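Local coordinates for hemolysin-like protein containing CBS domains (Oenococcus oeni, PDB 3OCO), which is of unknown function but may bind flavin adenine dinucleotide, this part being the CBS-domain pair of a longer, probably membrane-bound protein, at residues F15-K20 against K135-E140; D94-P99 against E109-H114. One frame throughout, in Å; residues are numbered along the deposited sequence.

Interaction 1 of 2, residues F15-K20 against K135-E140; sequences FEMNDK and KDVYEE
M17, a selenomethionine, reaches from one helix to the other and sets its terminal methyl on V137 and E140. Its CG stands anti to the backbone N (chi1 -157°), which carries the chain off helix 10-19. Further bends at chi2 and chi3 bring CE to the backbone of helix 134-142. There M17 CE lies 3.2 Å from V137 O. M17 CE is also 3.5 Å from V137 CG2, so one methyl meets both the peptide oxygen and a branch of the valine. Its approach to V137 CA is unusually short, and the exact placement of CE is therefore doubtful.

E140 borders the same selenomethionine. E140 CB touches M17 CE at 3.5 Å, and E140 CG packs against M17 CG at 3.8 Å. Helix 10-19, at the N-terminal end of the chain, is thus joined to helix 134-142 of the second CBS domain. The two short segments run at 134° to each other, with axes 10.9 Å apart. M17 and K20 also touch V104 at the start of helix 104-113.

E140 bends at chi2 (55°), and its carboxylate ends near K20. The K20 side chain lies across that of E140. K20 NZ stays 4.1 Å from E140 OE2, too long for a salt bridge, so any attraction there is probably modest.

Interaction 2 of 2, residues D94-P99 against E109-H114; sequences DIVSVP and EEMSAH
V96 meets H114, M111 and E110, and it carries most of this contact. V96 begins strand 96-99 and turns its side chain toward helix 104-113. Its two methyls divide the work. With chi1 at 70°, which places CG1, the other methyl CG2 falls on the side opposite the backbone N and lies over one face of the H114 imidazole. From V96 CG2 to the centroid of the H114 ring is 3.6 Å, only 7° off the ring normal. This is a CH-pi contact, with the methyl above the middle of the ring. V96 CG2 also reaches E110 CG at 4.0 Å. The remaining methyl, V96 CG1, touches M111 CG, likewise at 4.0 Å. M111 is a selenomethionine, and its side chain runs nearly perpendicular to that of V96.

V98 also points toward the helix, where V98 CG1 makes a looser contact with E110 CB at 4.5 Å. The strand and helix segments run nearly antiparallel, at 156°, with axes 8.8 Å apart. They are the first two elements of a beta-alpha-beta unit of the second CBS domain, completed by strand 119-122.

The H114 ring is held through E110 O, four residues back in the chain. H114 ND1 donates to E110 O at 3.1 Å, with that oxygen close to the ring plane. E110 O also accepts from H114 N at 3.0 Å, so one carbonyl takes two bonds from the same residue. No hydrogen bond joins the two segments. Their cohesion across this contact is therefore mainly apolar, while the ND1 bond limits rotation of the ring that V96 covers.

How the interactions relate
The centres of the two interactions are about 17 Å apart, and their nearest atoms about 6 Å, without touching. Interaction 2 is local: nine residues separate its segments. Interaction 1 spans 114 residues and encloses interaction 2 along the chain. Helix 104-113 links them: its start touches 15-20, and its later part belongs to interaction 2. Interaction 2 includes an outermost strand of the four-stranded mixed sheet. Interaction 1 lies on helix 134-142, which follows strand 128-132 of that sheet. Interaction 2 thus joins strand to helix inside the second CBS domain, while interaction 1 packs the N-terminal helix 10-19 against that domain's last helix.

Interaction 1 of 2, residues F15-K20 against K135-E140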
loop_
_atom_site.group_PDB
_atom_site.type_symbol
_atom_site.label_atom_id
_atom_site.label_comp_id
_atom_site.label_asym_id
_atom_site.label_seq_id
_atom_site.Cartn_x
_atom_site.Cartn_y
_atom_site.Cartn_z
ATOM N N PHE A 15 -11.366 3.910 -18.459
ATOM C CA PHE A 15 -11.770 5.046 -19.286
ATOM C C PHE A 15 -12.386 6.194 -18.463
ATOM O O PHE A 15 -12.037 7.366 -18.660
ATOM C CB PHE A 15 -12.707 4.599 -20.420
ATOM C CG PHE A 15 -13.272 5.740 -21.237
ATOM C CD1 PHE A 15 -12.500 6.384 -22.191
ATOM C CD2 PHE A 15 -14.582 6.162 -21.057
ATOM C CE1 PHE A 15 -13.017 7.431 -22.945
ATOM C CE2 PHE A 15 -15.110 7.217 -21.810
ATOM C CZ PHE A 15 -14.326 7.848 -22.753
ATOM N N GLU A 16 -13.292 5.863 -17.544
ATOM C CA GLU A 16 -13.951 6.889 -16.738
ATOM C C GLU A 16 -12.921 7.664 -15.965
ATOM O O GLU A 16 -12.892 8.889 -15.988
ATOM C CB GLU A 16 -14.921 6.268 -15.741
ATOM C CG GLU A 16 -16.157 5.669 -16.366
ATOM C CD GLU A 16 -16.833 4.695 -15.433
ATOM O OE1 GLU A 16 -16.882 3.496 -15.775
ATOM O OE2 GLU A 16 -17.288 5.122 -14.350
HETATM N N MSE A 17 -12.069 6.930 -15.271
HETATM C CA MSE A 17 -11.077 7.551 -14.428
HETATM C C MSE A 17 -10.099 8.390 -15.240
HETATM O O MSE A 17 -9.503 9.335 -14.716
HETATM C CB MSE A 17 -10.314 6.496 -13.646
HETATM C CG MSE A 17 -9.673 7.042 -12.367
HETATM SE SE MSE A 17 -7.875 6.358 -12.103
HETATM C CE MSE A 17 -7.972 6.159 -10.180
ATOM N N ASN A 18 -9.922 8.039 -16.509
ATOM C CA ASN A 18 -8.980 8.757 -17.358
ATOM C C ASN A 18 -9.377 10.223 -17.487
ATOM O O ASN A 18 -8.537 11.100 -17.704
ATOM C CB ASN A 18 -8.889 8.106 -18.740
ATOM C CG ASN A 18 -7.881 8.793 -19.641
ATOM O OD1 ASN A 18 -8.242 9.397 -20.659
ATOM N ND2 ASN A 18 -6.608 8.718 -19.267
ATOM N N ASP A 19 -10.666 10.482 -17.320
ATOM C CA ASP A 19 -11.212 11.808 -17.572
ATOM C C ASP A 19 -11.487 12.575 -16.286
ATOM O O ASP A 19 -11.770 13.770 -16.330
ATOM C CB ASP A 19 -12.487 11.703 -18.411
ATOM C CG ASP A 19 -12.600 12.809 -19.432
ATOM O OD1 ASP A 19 -11.670 13.638 -19.514
ATOM O OD2 ASP A 19 -13.615 12.852 -20.157
ATOM N N LYS A 20 -11.388 11.887 -15.148
ATOM C CA LYS A 20 -11.653 12.492 -13.844
ATOM C C LYS A 20 -10.529 13.430 -13.419
ATOM O O LYS A 20 -9.437 13.409 -13.985
ATOM C CB LYS A 20 -11.859 11.411 -12.782
ATOM C CG LYS A 20 -13.257 10.817 -12.742
ATOM C CD LYS A 20 -13.237 9.408 -12.149
ATOM C CE LYS A 20 -14.630 8.793 -12.134
ATOM N NZ LYS A 20 -15.541 9.544 -11.220
ATOM N N LYS A 135 -3.636 4.024 -3.053
ATOM C CA LYS A 135 -4.837 3.394 -2.513
ATOM C C LYS A 135 -6.124 4.040 -3.037
ATOM O O LYS A 135 -7.115 3.351 -3.249
ATOM C CB LYS A 135 -4.809 3.329 -0.973
ATOM C CG LYS A 135 -5.131 4.628 -0.243
ATOM C CD LYS A 135 -5.038 4.463 1.287
ATOM C CE LYS A 135 -3.605 4.171 1.755
ATOM N NZ LYS A 135 -3.468 4.078 3.248
ATOM N N ASP A 136 -6.103 5.353 -3.266
ATOM C CA ASP A 136 -7.272 6.051 -3.821
ATOM C C ASP A 136 -7.521 5.775 -5.308
ATOM O O ASP A 136 -8.667 5.749 -5.763
ATOM C CB ASP A 136 -7.160 7.551 -3.566
ATOM C CG ASP A 136 -6.954 7.860 -2.110
ATOM O OD1 ASP A 136 -7.823 7.472 -1.300
ATOM O OD2 ASP A 136 -5.914 8.462 -1.768
ATOM N N VAL A 137 -6.445 5.586 -6.063
ATOM C CA VAL A 137 -6.534 5.186 -7.459
ATOM C C VAL A 137 -7.110 3.757 -7.600
ATOM O O VAL A 137 -7.975 3.503 -8.444
ATOM C CB VAL A 137 -5.139 5.238 -8.141
ATOM C CG1 VAL A 137 -4.998 4.143 -9.201
ATOM C CG2 VAL A 137 -4.870 6.613 -8.727
ATOM N N TYR A 138 -6.634 2.833 -6.767
ATOM C CA TYR A 138 -7.083 1.448 -6.814
ATOM C C TYR A 138 -8.560 1.293 -6.459
ATOM O O TYR A 138 -9.166 0.280 -6.773
ATOM C CB TYR A 138 -6.232 0.573 -5.887
ATOM C CG TYR A 138 -6.340 -0.912 -6.165
ATOM C CD1 TYR A 138 -5.599 -1.502 -7.183
ATOM C CD2 TYR A 138 -7.180 -1.727 -5.409
ATOM C CE1 TYR A 138 -5.690 -2.867 -7.445
ATOM C CE2 TYR A 138 -7.281 -3.094 -5.665
ATOM C CZ TYR A 138 -6.532 -3.658 -6.686
ATOM O OH TYR A 138 -6.620 -5.009 -6.954
ATOM N N GLU A 139 -9.141 2.288 -5.800
ATOM C CA GLU A 139 -10.551 2.211 -5.449
ATOM C C GLU A 139 -11.430 2.467 -6.652
ATOM O O GLU A 139 -12.475 1.842 -6.803
ATOM C CB GLU A 139 -10.897 3.217 -4.360
ATOM C CG GLU A 139 -10.360 2.881 -2.980
ATOM C CD GLU A 139 -10.978 3.762 -1.920
ATOM O OE1 GLU A 139 -10.260 4.624 -1.366
ATOM O OE2 GLU A 139 -12.194 3.610 -1.670
ATOM N N GLU A 140 -11.010 3.409 -7.493
ATOM C CA GLU A 140 -11.769 3.785 -8.684
ATOM C C GLU A 140 -11.774 2.650 -9.707
ATOM O O GLU A 140 -12.787 2.387 -10.360
ATOM C CB GLU A 140 -11.178 5.053 -9.314
ATOM C CG GLU A 140 -12.211 6.118 -9.677
ATOM C CD GLU A 140 -13.081 6.504 -8.492
ATOM O OE1 GLU A 140 -12.533 6.746 -7.390
ATOM O OE2 GLU A 140 -14.317 6.558 -8.666
#

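Interaction 2 of 2, residues D94-P99 against E109-H114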
loop_
_atom_site.group_PDB
_atom_site.type_symbol
_atom_site.label_atom_id
_atom_site.label_comp_id
_atom_site.label_asym_id
_atom_site.label_seq_id
_atom_site.Cartn_x
_atom_site.Cartn_y
_atom_site.Cartn_z
ATOM N N ASP A 94 9.175 14.166 1.140
ATOM C CA ASP A 94 8.516 15.141 0.249
ATOM C C ASP A 94 7.166 14.733 -0.315
ATOM O O ASP A 94 6.869 13.556 -0.465
ATOM C CB ASP A 94 9.410 15.466 -0.951
ATOM C CG ASP A 94 10.684 16.156 -0.557
ATOM O OD1 ASP A 94 10.774 16.602 0.604
ATOM O OD2 ASP A 94 11.587 16.258 -1.416
ATOM N N ILE A 95 6.361 15.725 -0.662
ATOM C CA ILE A 95 5.149 15.462 -1.414
ATOM C C ILE A 95 5.155 16.288 -2.665
ATOM O O ILE A 95 6.090 17.050 -2.910
ATOM C CB ILE A 95 3.890 15.742 -0.598
ATOM C CG1 ILE A 95 3.972 17.111 0.092
ATOM C CG2 ILE A 95 3.713 14.647 0.438
ATOM C CD1 ILE A 95 3.354 18.273 -0.692
ATOM N N VAL A 96 4.126 16.105 -3.482
ATOM C CA VAL A 96 3.891 17.005 -4.597
ATOM C C VAL A 96 2.477 17.590 -4.457
ATOM O O VAL A 96 1.556 16.925 -3.976
ATOM C CB VAL A 96 4.115 16.308 -5.954
ATOM C CG1 VAL A 96 3.025 15.274 -6.216
ATOM C CG2 VAL A 96 4.172 17.331 -7.075
ATOM N N SER A 97 2.313 18.853 -4.825
ATOM C CA SER A 97 0.996 19.457 -4.744
ATOM C C SER A 97 0.432 19.634 -6.141
ATOM O O SER A 97 1.173 19.845 -7.109
ATOM C CB SER A 97 1.050 20.789 -3.986
ATOM O OG SER A 97 1.903 21.722 -4.624
ATOM N N VAL A 98 -0.884 19.514 -6.250
ATOM C CA VAL A 98 -1.555 19.600 -7.541
ATOM C C VAL A 98 -2.884 20.315 -7.336
ATOM O O VAL A 98 -3.469 20.201 -6.255
ATOM C CB VAL A 98 -1.826 18.187 -8.139
ATOM C CG1 VAL A 98 -0.574 17.306 -8.066
ATOM C CG2 VAL A 98 -2.975 17.494 -7.427
ATOM N N PRO A 99 -3.370 21.038 -8.376
ATOM C CA PRO A 99 -4.645 21.766 -8.311
ATOM C C PRO A 99 -5.845 20.827 -8.376
ATOM O O PRO A 99 -5.729 19.736 -8.943
ATOM C CB PRO A 99 -4.618 22.655 -9.568
ATOM C CG PRO A 99 -3.336 22.318 -10.315
ATOM C CD PRO A 99 -2.802 21.046 -9.736
ATOM N N GLU A 109 1.344 11.085 -12.924
ATOM C CA GLU A 109 2.633 11.370 -13.543
ATOM C C GLU A 109 3.417 12.441 -12.791
ATOM O O GLU A 109 4.645 12.472 -12.831
ATOM C CB GLU A 109 2.465 11.778 -15.011
ATOM C CG GLU A 109 3.788 11.842 -15.782
ATOM C CD GLU A 109 4.617 10.562 -15.642
ATOM O OE1 GLU A 109 5.838 10.666 -15.377
ATOM O OE2 GLU A 109 4.049 9.452 -15.793
ATOM N N GLU A 110 2.705 13.326 -12.112
ATOM C CA GLU A 110 3.368 14.306 -11.279
ATOM C C GLU A 110 4.017 13.580 -10.099
ATOM O O GLU A 110 5.194 13.782 -9.811
ATOM C CB GLU A 110 2.368 15.360 -10.800
ATOM C CG GLU A 110 2.910 16.781 -10.812
ATOM C CD GLU A 110 3.353 17.211 -12.189
ATOM O OE1 GLU A 110 4.333 17.982 -12.292
ATOM O OE2 GLU A 110 2.725 16.766 -13.166
HETATM N N MSE A 111 3.243 12.728 -9.429
HETATM C CA MSE A 111 3.767 11.871 -8.376
HETATM C C MSE A 111 4.955 11.040 -8.832
HETATM O O MSE A 111 5.819 10.698 -8.036
HETATM C CB MSE A 111 2.683 10.923 -7.867
HETATM C CG MSE A 111 1.573 11.628 -7.134
HETATM SE SE MSE A 111 -0.001 10.513 -7.002
HETATM C CE MSE A 111 0.465 9.411 -5.468
ATOM N N SER A 112 4.997 10.696 -10.107
ATOM C CA SER A 112 6.090 9.867 -10.585
ATOM C C SER A 112 7.328 10.701 -10.907
ATOM O O SER A 112 8.453 10.310 -10.587
ATOM C CB SER A 112 5.660 9.045 -11.796
ATOM O OG SER A 112 6.765 8.338 -12.321
ATOM N N ALA A 113 7.123 11.851 -11.536
ATOM C CA ALA A 113 8.249 12.679 -11.937
ATOM C C ALA A 113 8.978 13.183 -10.700
ATOM O O ALA A 113 10.205 13.306 -10.701
ATOM C CB ALA A 113 7.783 13.844 -12.828
ATOM N N HIS A 114 8.209 13.452 -9.644
ATOM C CA HIS A 114 8.724 13.992 -8.384
ATOM C C HIS A 114 9.091 12.877 -7.405
ATOM O O HIS A 114 9.636 13.136 -6.330
ATOM C CB HIS A 114 7.674 14.890 -7.724
ATOM C CG HIS A 114 7.507 16.229 -8.373
ATOM N ND1 HIS A 114 6.768 16.414 -9.523
ATOM C CD2 HIS A 114 7.951 17.457 -8.014
ATOM C CE1 HIS A 114 6.778 17.695 -9.851
ATOM N NE2 HIS A 114 7.490 18.348 -8.951
#